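Local coordinates for possible thiamine biosynthesis enzyme (Candida albicans, PDB 2X7Q), which is of unknown function but has the fold of periplasmic binding proteins, and probably binds a small molecule, perhaps a thiamine-related one, at residues L73-I78 / T198-W203. The protein carries 1 engineered substitution. Sequence-based numbering, arbitrary orientation.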
loop_
_atom_site.group_PDB
_atom_site.type_symbol
_atom_site.label_atom_id
_atom_site.label_comp_id
_atom_site.label_asym_id
_atom_site.label_seq_id
_atom_site.Cartn_x
_atom_site.Cartn_y
_atom_site.Cartn_z
ATOM N N LEU A 73 2.089 0.550 0.613
ATOM C CA LEU A 73 1.291 0.245 1.796
ATOM C C LEU A 73 2.039 0.573 3.086
ATOM O O LEU A 73 3.252 0.387 3.178
ATOM C CB LEU A 73 0.849 -1.222 1.790
ATOM C CG LEU A 73 -0.003 -1.658 0.594
ATOM C CD1 LEU A 73 -0.312 -3.147 0.659
ATOM C CD2 LEU A 73 -1.287 -0.845 0.519
ATOM N N THR A 74 1.301 1.060 4.078
ATOM C CA THR A 74 1.884 1.485 5.345
ATOM C C THR A 74 2.633 0.366 6.064
ATOM O O THR A 74 3.798 0.530 6.418
ATOM C CB THR A 74 0.808 2.059 6.289
ATOM O OG1 THR A 74 0.168 3.180 5.664
ATOM C CG2 THR A 74 1.429 2.505 7.602
ATOM N N GLU A 75 1.969 -0.766 6.278
ATOM C CA GLU A 75 2.561 -1.858 7.046
ATOM C C GLU A 75 3.874 -2.346 6.439
ATOM O O GLU A 75 4.771 -2.779 7.157
ATOM C CB GLU A 75 1.578 -3.025 7.204
ATOM C CG GLU A 75 1.301 -3.811 5.931
ATOM C CD GLU A 75 0.197 -3.203 5.093
ATOM O OE1 GLU A 75 -0.324 -2.137 5.479
ATOM O OE2 GLU A 75 -0.153 -3.792 4.051
ATOM N N ALA A 76 3.981 -2.268 5.116
ATOM C CA ALA A 76 5.178 -2.714 4.414
ATOM C C ALA A 76 6.409 -1.933 4.869
ATOM O O ALA A 76 7.463 -2.512 5.128
ATOM C CB ALA A 76 4.990 -2.578 2.910
ATOM N N PHE A 77 6.269 -0.615 4.954
ATOM C CA PHE A 77 7.376 0.250 5.341
ATOM C C PHE A 77 7.618 0.224 6.848
ATOM O O PHE A 77 8.762 0.187 7.297
ATOM C CB PHE A 77 7.125 1.686 4.871
ATOM C CG PHE A 77 7.049 1.831 3.375
ATOM C CD1 PHE A 77 8.202 1.822 2.605
ATOM C CD2 PHE A 77 5.825 1.979 2.738
ATOM C CE1 PHE A 77 8.138 1.956 1.229
ATOM C CE2 PHE A 77 5.755 2.116 1.362
ATOM C CZ PHE A 77 6.911 2.102 0.608
ATOM N N ILE A 78 6.539 0.244 7.623
ATOM C CA ILE A 78 6.647 0.211 9.078
ATOM C C ILE A 78 7.349 -1.057 9.554
ATOM O O ILE A 78 8.241 -1.001 10.400
ATOM C CB ILE A 78 5.267 0.301 9.757
ATOM C CG1 ILE A 78 4.570 1.609 9.384
ATOM C CG2 ILE A 78 5.409 0.181 11.269
ATOM C CD1 ILE A 78 5.334 2.849 9.799
ATOM N N THR A 198 -7.815 -2.636 7.351
ATOM C CA THR A 198 -6.574 -2.363 8.057
ATOM C C THR A 198 -6.861 -1.373 9.180
ATOM O O THR A 198 -7.507 -0.349 8.955
ATOM C CB THR A 198 -5.502 -1.774 7.120
ATOM O OG1 THR A 198 -5.961 -0.525 6.589
ATOM C CG2 THR A 198 -5.210 -2.731 5.973
ATOM N N PRO A 199 -6.394 -1.682 10.399
ATOM C CA PRO A 199 -6.618 -0.788 11.540
ATOM C C PRO A 199 -5.942 0.564 11.333
ATOM O O PRO A 199 -6.232 1.515 12.058
ATOM C CB PRO A 199 -5.947 -1.527 12.702
ATOM C CG PRO A 199 -5.868 -2.953 12.267
ATOM C CD PRO A 199 -5.688 -2.916 10.785
ATOM N N TRP A 200 -5.057 0.642 10.343
ATOM C CA TRP A 200 -4.256 1.840 10.116
ATOM C C TRP A 200 -4.543 2.472 8.759
ATOM O O TRP A 200 -5.178 1.858 7.900
ATOM C CB TRP A 200 -2.771 1.486 10.201
ATOM C CG TRP A 200 -2.407 0.310 9.347
ATOM C CD1 TRP A 200 -2.159 0.318 8.006
ATOM C CD2 TRP A 200 -2.258 -1.053 9.776
ATOM N NE1 TRP A 200 -1.861 -0.954 7.574
ATOM C CE2 TRP A 200 -1.916 -1.809 8.637
ATOM C CE3 TRP A 200 -2.379 -1.698 11.008
ATOM C CZ2 TRP A 200 -1.693 -3.186 8.702
ATOM C CZ3 TRP A 200 -2.158 -3.062 11.067
ATOM C CH2 TRP A 200 -1.819 -3.791 9.921
ATOM N N SER A 201 -4.072 3.703 8.571
ATOM C CA SER A 201 -4.121 4.350 7.264
ATOM C C SER A 201 -3.331 3.495 6.279
ATOM O O SER A 201 -2.276 2.968 6.621
ATOM C CB SER A 201 -3.545 5.764 7.336
ATOM O OG SER A 201 -4.333 6.591 8.175
ATOM N N SER A 202 -3.839 3.365 5.058
ATOM C CA SER A 202 -3.334 2.357 4.127
ATOM C C SER A 202 -2.072 2.728 3.344
ATOM O O SER A 202 -1.249 1.860 3.053
ATOM C CB SER A 202 -4.441 1.922 3.164
ATOM O OG SER A 202 -5.012 3.030 2.500
ATOM N N TRP A 203 -1.915 4.003 3.002
ATOM C CA TRP A 203 -0.810 4.412 2.137
ATOM C C TRP A 203 0.046 5.535 2.721
ATOM O O TRP A 203 -0.464 6.445 3.374
ATOM C CB TRP A 203 -1.345 4.814 0.761
ATOM C CG TRP A 203 -1.959 3.671 0.010
ATOM C CD1 TRP A 203 -3.192 3.127 0.210
ATOM C CD2 TRP A 203 -1.365 2.930 -1.069
ATOM N NE1 TRP A 203 -3.404 2.095 -0.673
ATOM C CE2 TRP A 203 -2.301 1.955 -1.464
ATOM C CE3 TRP A 203 -0.135 3.001 -1.727
ATOM C CZ2 TRP A 203 -2.038 1.053 -2.500
ATOM C CZ3 TRP A 203 0.119 2.106 -2.752
ATOM C CH2 TRP A 203 -0.827 1.146 -3.129
HETATM O O HOH W 1 -2.042 -0.486 4.229
#
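Two torsions bring Glu-75 and Trp-200 together: CG of Glu-75 lies between its own backbone N and carbonyl carbon (chi1 71°), and CG of Trp-200 does the same. The Glu-75 chain then bends at chi2, and the two side chains cross at about a right angle, carboxylate and ring planes well inclined to each other. Trp-200 NE1 donates to Glu-75 OE1 at 2.9 Å; the N-H...O angle of 144° shows a bent bond, which reaches the anti side of the carboxylate. A water clamps the same oxygen, donating to Glu-75 OE1 and to Ser-202 O, both at 2.7 Å, linking the acid to the opposing backbone. CB of Glu-75 packs 3.6 Å from CZ2 of Trp-200, while Thr-198 CB and Pro-199 CD lie over the rim of one indole face.

Thr-74, the first residue of helix 74-82, is gripped twice. Its N donates to Ser-202 O, and its OG1 donates to Ser-201 O at 2.6 Å, standing above that carbonyl's plane. In the periplasmic-binding-protein fold, strand 69-73 runs antiparallel to strand 203-208 inside a five-stranded sheet, and segment 198-203 is the link returning from strand 190-197 of the other sheet. The contact therefore ties an interlobe crossing to the start of a helix, where the first strand ends and the second begins: Leu-73, the N-cap, pairs with Trp-203 as a non-hydrogen-bonded antiparallel pair, CA to CA 4.7 Å. Although these two side chains diverge at CB, Leu-73 CD2 swings back over one face of the Trp-203 indole in a CH-pi contact, 3.9 Å from the centroid of the six-membered ring and 26° off its normal. Phe-26 also meets the Trp-203 ring, and helix 275-289 touches Trp-200.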